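Local coordinates for high affinity transport system protein p37 (Mycoplasma hyorhinis, PDB 3EKI) that binds thiamine diphosphate and calcium as the extracytoplasmic lipoprotein of a high-affinity transport system, putatively one that imports thiamine diphosphate, at residues A[39-48]-A[349-360]. Sequence-based numbering, arbitrary orientation.
Sequences QGQWDKSITF and RKSVNQLEQNLI. With CA (calcium ion), chain D.
Glu356 takes hold of Asp43 through its carboxylate: the syn lone pair of Glu356 OE1 receives Asp43 N at 2.9 Å in a nearly straight bond (173°), and Glu356 OE2 lies 2.6 Å from Asp43 O. The extended Glu356 chain, its CG anti to the backbone N (chi1 -166°), lays the carboxylate against one face of the Trp42 ring, the two planes only 11° apart. Glu356 CB supplies a CH-pi contact over the same indole, 4.0 Å from the centroid of the six-membered ring, while Leu359 CD1 meets Trp42 CH2 in the ring plane at the edge. Trp42 NE1 is bonded to Asp94 O, which probably limits the ring's rotation.

Asn353 works both ways. ND2 donates to Gly40 O at 3.1 Å, approaching from above the carbonyl plane, whereas OD1 caps the helix, accepting Glu356 N on a lone pair. Backbone bonds from Asn353 N to Gln41 O and from Gln354 N to Gln39 O (2.9 Å) tie the N-terminal loop to the N-cap and first residue of helix 354-369.

Arg349 NH2 forms a salt bridge with Asp43 OD2 at 2.9 Å, in the guanidinium plane but above that of the carboxylate; a water joins the same nitrogen to Gln41 O. Asp43 OD2 also binds calcium at 2.4 Å, with Ser45 O, two waters, Pro118 and Asp121 around the ion. Asp121 accepts from Arg349 NE as well. An N-capped helix start thus meets a calcium site in which Asp43 also forms an Asx turn, its OD1 accepting from Ser45 N, at the beginning of strand 45-51.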
ATOM      1  N   GLN A  39      -6.809   5.740  30.615  1.00 50.36           N
ATOM      2  CA  GLN A  39      -5.487   6.347  30.573  1.00 53.21           C
ATOM      3  C   GLN A  39      -4.405   5.385  30.056  1.00 45.85           C
ATOM      4  O   GLN A  39      -3.682   5.760  29.126  1.00 31.18           O
ATOM      5  CB  GLN A  39      -5.050   6.858  31.948  1.00 53.98           C
ATOM      6  CG  GLN A  39      -4.015   7.980  31.804  1.00 56.21           C
ATOM      7  CD  GLN A  39      -4.631   9.163  31.076  1.00 58.02           C
ATOM      8  OE1 GLN A  39      -5.674   9.647  31.515  1.00 67.56           O
ATOM      9  NE2 GLN A  39      -4.006   9.606  29.994  1.00 42.91           N
ATOM     10  N   GLY A  40      -4.341   4.218  30.676  1.00 32.14           N
ATOM     11  CA  GLY A  40      -3.468   3.113  30.333  1.00 23.05           C
ATOM     12  C   GLY A  40      -2.165   3.178  31.129  1.00 17.51           C
ATOM     13  O   GLY A  40      -1.898   4.223  31.732  1.00 21.17           O
ATOM     14  N   GLN A  41      -1.414   2.092  31.127  1.00 14.05           N
ATOM     15  CA  GLN A  41      -0.157   2.008  31.872  1.00 10.82           C
ATOM     16  C   GLN A  41       1.048   2.484  31.056  1.00 14.47           C
ATOM     17  O   GLN A  41       1.198   2.104  29.894  1.00 13.87           O
ATOM     18  CB  GLN A  41       0.109   0.586  32.349  1.00 18.47           C
ATOM     19  CG  GLN A  41      -1.153  -0.080  32.890  1.00 28.77           C
ATOM     20  CD  GLN A  41      -0.760  -1.323  33.676  1.00 31.43           C
ATOM     21  OE1 GLN A  41      -0.936  -2.418  33.161  1.00 30.74           O
ATOM     22  NE2 GLN A  41      -0.252  -1.110  34.879  1.00 27.23           N
ATOM     23  N   TRP A  42       1.891   3.293  31.691  1.00  8.32           N
ATOM     24  CA  TRP A  42       3.181   3.645  31.097  1.00  6.91           C
ATOM     25  C   TRP A  42       4.008   2.393  30.942  1.00 10.54           C
ATOM     26  O   TRP A  42       4.170   1.575  31.850  1.00 10.78           O
ATOM     27  CB  TRP A  42       3.930   4.664  31.959  1.00  7.25           C
ATOM     28  CG  TRP A  42       5.159   5.213  31.297  1.00  6.54           C
ATOM     29  CD1 TRP A  42       6.432   4.742  31.378  1.00  5.97           C
ATOM     30  CD2 TRP A  42       5.163   6.372  30.444  1.00  7.04           C
ATOM     31  NE1 TRP A  42       7.261   5.535  30.625  1.00  7.64           N
ATOM     32  CE2 TRP A  42       6.512   6.542  30.040  1.00  9.22           C
ATOM     33  CE3 TRP A  42       4.179   7.265  29.992  1.00  6.53           C
ATOM     34  CZ2 TRP A  42       6.868   7.587  29.196  1.00  6.80           C
ATOM     35  CZ3 TRP A  42       4.558   8.301  29.155  1.00  7.17           C
ATOM     36  CH2 TRP A  42       5.897   8.469  28.753  1.00  6.51           C
ATOM     37  N   ASP A  43       4.595   2.166  29.772  1.00  8.90           N
ATOM     38  CA  ASP A  43       5.367   0.963  29.548  1.00  7.63           C
ATOM     39  C   ASP A  43       6.795   1.368  29.233  1.00 10.97           C
ATOM     40  O   ASP A  43       6.995   2.082  28.240  1.00  9.40           O
ATOM     41  CB  ASP A  43       4.746   0.175  28.392  1.00 10.56           C
ATOM     42  CG  ASP A  43       5.331  -1.196  28.207  1.00  8.09           C
ATOM     43  OD1 ASP A  43       6.316  -1.527  28.910  1.00  9.55           O
ATOM     44  OD2 ASP A  43       4.819  -1.974  27.365  1.00  9.19           O
ATOM     45  N   LYS A  44       7.754   0.972  30.042  1.00 10.53           N
ATOM     46  CA  LYS A  44       9.129   1.422  29.848  1.00  7.23           C
ATOM     47  C   LYS A  44       9.853   0.693  28.739  1.00  7.77           C
ATOM     48  O   LYS A  44      11.010   1.002  28.420  1.00 10.34           O
ATOM     49  CB  LYS A  44       9.916   1.280  31.166  1.00  8.78           C
ATOM     50  CG  LYS A  44      10.117  -0.185  31.542  1.00 16.78           C
ATOM     51  CD  LYS A  44      10.664  -0.355  32.953  1.00 17.03           C
ATOM     52  CE  LYS A  44      10.935  -1.820  33.252  1.00 26.50           C
ATOM     53  NZ  LYS A  44      10.658  -2.142  34.683  1.00 41.29           N
ATOM     54  N   SER A  45       9.204  -0.258  28.100  1.00  7.19           N
ATOM     55  CA  SER A  45       9.743  -1.014  26.978  1.00  8.08           C
ATOM     56  C   SER A  45       8.699  -0.994  25.860  1.00 12.40           C
ATOM     57  O   SER A  45       7.575  -1.472  26.073  1.00  9.91           O
ATOM     58  CB  SER A  45      10.076  -2.449  27.378  1.00 11.78           C
ATOM     59  OG  SER A  45      10.365  -3.266  26.252  1.00 15.43           O
ATOM     60  N   ILE A  46       9.022  -0.432  24.704  1.00  7.70           N
ATOM     61  CA  ILE A  46       8.067  -0.422  23.603  1.00  5.40           C
ATOM     62  C   ILE A  46       8.659  -1.281  22.488  1.00  8.61           C
ATOM     63  O   ILE A  46       9.794  -1.047  22.109  1.00  9.42           O
ATOM     64  CB  ILE A  46       7.766   1.016  23.186  1.00  6.41           C
ATOM     65  CG1 ILE A  46       6.965   1.813  24.222  1.00  7.43           C
ATOM     66  CG2 ILE A  46       7.075   1.066  21.828  1.00  8.98           C
ATOM     67  CD1 ILE A  46       5.500   1.409  24.255  1.00 13.54           C
ATOM     68  N   THR A  47       7.872  -2.238  22.033  1.00  7.01           N
ATOM     69  CA  THR A  47       8.251  -3.126  20.948  1.00  8.00           C
ATOM     70  C   THR A  47       7.345  -2.917  19.736  1.00  8.43           C
ATOM     71  O   THR A  47       6.132  -3.088  19.867  1.00  7.38           O
ATOM     72  CB  THR A  47       8.173  -4.595  21.408  1.00  9.50           C
ATOM     73  OG1 THR A  47       9.080  -4.804  22.496  1.00  8.83           O
ATOM     74  CG2 THR A  47       8.599  -5.531  20.285  1.00 12.48           C
ATOM     75  N   PHE A  48       7.918  -2.559  18.597  1.00  8.00           N
ATOM     76  CA  PHE A  48       7.232  -2.476  17.317  1.00  7.66           C
ATOM     77  C   PHE A  48       7.275  -3.801  16.552  1.00  7.65           C
ATOM     78  O   PHE A  48       8.322  -4.445  16.413  1.00  9.47           O
ATOM     79  CB  PHE A  48       7.891  -1.391  16.463  1.00  8.69           C
ATOM     80  CG  PHE A  48       7.864   0.022  17.032  1.00 14.54           C
ATOM     81  CD1 PHE A  48       6.912   0.446  17.939  1.00 14.14           C
ATOM     82  CD2 PHE A  48       8.823   0.935  16.626  1.00 25.02           C
ATOM     83  CE1 PHE A  48       6.938   1.754  18.416  1.00 17.52           C
ATOM     84  CE2 PHE A  48       8.851   2.238  17.085  1.00 20.79           C
ATOM     85  CZ  PHE A  48       7.882   2.648  17.973  1.00 11.85           C
ATOM     86  N   ARG A 349      -1.676  -1.485  20.934  1.00  6.93           N
ATOM     87  CA  ARG A 349      -2.466  -2.241  21.910  1.00  9.38           C
ATOM     88  C   ARG A 349      -3.125  -1.221  22.847  1.00  7.95           C
ATOM     89  O   ARG A 349      -2.640  -0.117  23.095  1.00  9.98           O
ATOM     90  CB  ARG A 349      -1.668  -3.307  22.632  1.00  7.94           C
ATOM     91  CG  ARG A 349      -0.561  -2.761  23.513  1.00 10.50           C
ATOM     92  CD  ARG A 349       0.163  -3.822  24.329  1.00  9.62           C
ATOM     93  NE  ARG A 349       1.134  -3.203  25.234  1.00 10.44           N
ATOM     94  CZ  ARG A 349       0.957  -2.765  26.459  1.00 15.87           C
ATOM     95  NH1 ARG A 349      -0.230  -2.856  27.038  1.00 11.91           N
ATOM     96  NH2 ARG A 349       1.976  -2.223  27.124  1.00 12.69           N
ATOM     97  N   LYS A 350      -4.309  -1.579  23.340  1.00  8.50           N
ATOM     98  CA  LYS A 350      -5.208  -0.629  23.958  1.00  9.03           C
ATOM     99  C   LYS A 350      -4.655  -0.022  25.246  1.00  8.75           C
ATOM    100  O   LYS A 350      -4.939   1.147  25.525  1.00 10.98           O
ATOM    101  CB  LYS A 350      -6.547  -1.313  24.265  1.00 13.87           C
ATOM    102  CG  LYS A 350      -7.746  -0.374  24.264  1.00 22.13           C
ATOM    103  CD  LYS A 350      -8.967  -1.171  24.716  1.00 29.44           C
ATOM    104  CE  LYS A 350     -10.265  -0.579  24.212  1.00 35.80           C
ATOM    105  NZ  LYS A 350     -11.221  -1.659  23.831  1.00 30.96           N
ATOM    106  N   SER A 351      -3.908  -0.813  26.000  1.00  9.12           N
ATOM    107  CA  SER A 351      -3.485  -0.342  27.322  1.00 12.21           C
ATOM    108  C   SER A 351      -2.189   0.434  27.350  1.00 13.44           C
ATOM    109  O   SER A 351      -1.716   0.800  28.434  1.00 13.69           O
ATOM    110  CB  SER A 351      -3.410  -1.537  28.303  1.00 11.27           C
ATOM    111  OG  SER A 351      -4.723  -2.070  28.486  1.00 14.98           O
ATOM    112  N   VAL A 352      -1.564   0.771  26.219  1.00 10.26           N
ATOM    113  CA  VAL A 352      -0.425   1.680  26.290  1.00  8.83           C
ATOM    114  C   VAL A 352      -0.901   3.051  26.716  1.00  6.51           C
ATOM    115  O   VAL A 352      -1.888   3.585  26.185  1.00 11.29           O
ATOM    116  CB  VAL A 352       0.298   1.814  24.929  1.00  8.36           C
ATOM    117  CG1 VAL A 352       1.304   2.952  25.015  1.00 12.63           C
ATOM    118  CG2 VAL A 352       0.923   0.499  24.537  1.00 11.40           C
ATOM    119  N   ASN A 353      -0.259   3.679  27.699  1.00  9.08           N
ATOM    120  CA  ASN A 353      -0.672   4.991  28.179  1.00 10.49           C
ATOM    121  C   ASN A 353      -0.845   6.014  27.067  1.00 11.99           C
ATOM    122  O   ASN A 353       0.017   6.085  26.179  1.00  8.62           O
ATOM    123  CB  ASN A 353       0.382   5.499  29.161  1.00 13.40           C
ATOM    124  CG  ASN A 353       0.118   6.893  29.678  1.00 14.69           C
ATOM    125  OD1 ASN A 353       0.561   7.886  29.113  1.00 13.73           O
ATOM    126  ND2 ASN A 353      -0.627   6.928  30.778  1.00 25.44           N
ATOM    127  N   GLN A 354      -1.933   6.763  27.074  1.00 10.56           N
ATOM    128  CA  GLN A 354      -2.245   7.764  26.060  1.00  9.79           C
ATOM    129  C   GLN A 354      -1.168   8.811  25.856  1.00  7.79           C
ATOM    130  O   GLN A 354      -0.861   9.193  24.719  1.00  8.93           O
ATOM    131  CB  GLN A 354      -3.552   8.505  26.402  1.00 23.96           C
ATOM    132  CG  GLN A 354      -4.508   8.673  25.229  1.00 54.05           C
ATOM    133  CD  GLN A 354      -5.918   9.060  25.641  1.00 61.75           C
ATOM    134  OE1 GLN A 354      -6.429  10.111  25.246  1.00 70.90           O
ATOM    135  NE2 GLN A 354      -6.566   8.211  26.436  1.00 48.84           N
ATOM    136  N   LEU A 355      -0.560   9.300  26.932  1.00  6.72           N
ATOM    137  CA  LEU A 355       0.525  10.261  26.863  1.00  8.85           C
ATOM    138  C   LEU A 355       1.703   9.649  26.101  1.00  8.39           C
ATOM    139  O   LEU A 355       2.300  10.339  25.269  1.00  8.09           O
ATOM    140  CB  LEU A 355       0.996  10.687  28.257  1.00  8.76           C
ATOM    141  CG  LEU A 355      -0.061  11.340  29.135  1.00 14.39           C
ATOM    142  CD1 LEU A 355       0.491  11.561  30.544  1.00 15.20           C
ATOM    143  CD2 LEU A 355      -0.522  12.667  28.553  1.00 21.04           C
ATOM    144  N   GLU A 356       1.997   8.384  26.398  1.00  7.98           N
ATOM    145  CA  GLU A 356       3.070   7.668  25.694  1.00  6.38           C
ATOM    146  C   GLU A 356       2.735   7.483  24.216  1.00  4.50           C
ATOM    147  O   GLU A 356       3.612   7.671  23.359  1.00  6.52           O
ATOM    148  CB  GLU A 356       3.341   6.337  26.393  1.00  6.31           C
ATOM    149  CG  GLU A 356       4.641   5.668  25.955  1.00  7.49           C
ATOM    150  CD  GLU A 356       5.009   4.453  26.777  1.00  7.38           C
ATOM    151  OE1 GLU A 356       4.131   4.005  27.551  1.00  7.24           O
ATOM    152  OE2 GLU A 356       6.145   3.941  26.655  1.00  9.90           O
ATOM    153  N   GLN A 357       1.494   7.133  23.912  1.00  7.26           N
ATOM    154  CA  GLN A 357       1.090   6.975  22.502  1.00  9.39           C
ATOM    155  C   GLN A 357       1.314   8.261  21.740  1.00  9.42           C
ATOM    156  O   GLN A 357       1.894   8.306  20.652  1.00  9.23           O
ATOM    157  CB  GLN A 357      -0.381   6.542  22.399  1.00  5.36           C
ATOM    158  CG  GLN A 357      -0.735   5.161  22.884  1.00  7.57           C
ATOM    159  CD  GLN A 357      -2.190   4.835  22.598  1.00 12.64           C
ATOM    160  OE1 GLN A 357      -2.723   5.303  21.597  1.00 14.58           O
ATOM    161  NE2 GLN A 357      -2.829   4.056  23.445  1.00 11.32           N
ATOM    162  N   ASN A 358       0.853   9.384  22.270  1.00  6.79           N
ATOM    163  CA  ASN A 358       1.000  10.662  21.608  1.00  6.47           C
ATOM    164  C   ASN A 358       2.461  11.055  21.461  1.00  9.34           C
ATOM    165  O   ASN A 358       2.851  11.642  20.448  1.00  6.97           O
ATOM    166  CB  ASN A 358       0.232  11.765  22.343  1.00 10.93           C
ATOM    167  CG  ASN A 358      -1.266  11.512  22.357  1.00 15.16           C
ATOM    168  OD1 ASN A 358      -1.807  10.836  21.481  1.00 20.90           O
ATOM    169  ND2 ASN A 358      -1.966  12.015  23.373  1.00 18.59           N
ATOM    170  N   LEU A 359       3.333  10.757  22.425  1.00  7.51           N
ATOM    171  CA  LEU A 359       4.766  11.030  22.269  1.00  5.99           C
ATOM    172  C   LEU A 359       5.386  10.145  21.190  1.00  8.49           C
ATOM    173  O   LEU A 359       6.265  10.579  20.447  1.00  7.61           O
ATOM    174  CB  LEU A 359       5.477  10.798  23.593  1.00  6.08           C
ATOM    175  CG  LEU A 359       5.352  11.903  24.627  1.00 10.72           C
ATOM    176  CD1 LEU A 359       5.755  11.309  25.974  1.00 10.22           C
ATOM    177  CD2 LEU A 359       6.219  13.115  24.314  1.00 10.50           C
ATOM    178  N   ILE A 360       4.896   8.919  21.074  1.00  8.02           N
ATOM    179  CA  ILE A 360       5.412   8.023  20.021  1.00  6.07           C
ATOM    180  C   ILE A 360       4.958   8.560  18.666  1.00  7.09           C
ATOM    181  O   ILE A 360       5.794   8.623  17.741  1.00  7.52           O
ATOM    182  CB  ILE A 360       5.022   6.564  20.296  1.00  5.63           C
ATOM    183  CG1 ILE A 360       5.781   5.972  21.505  1.00  8.90           C
ATOM    184  CG2 ILE A 360       5.182   5.687  19.077  1.00  5.22           C
ATOM    185  CD1 ILE A 360       5.200   4.642  21.979  1.00  8.85           C
TER
HETATM  186 CA    CA D 601       6.094  -3.321  25.829  1.00 11.60          CA
HETATM  187  O   HOH W   1       1.297  -0.712  29.359  1.00 26.85           O
HETATM  188  O   HOH W   2      -0.870  -3.080  30.001  1.00 50.00           O
HETATM  189  O   HOH W   3       7.101  -4.214  27.975  1.00 15.47           O
HETATM  190  O   HOH W   4       8.383  -4.281  25.011  1.00 11.54           O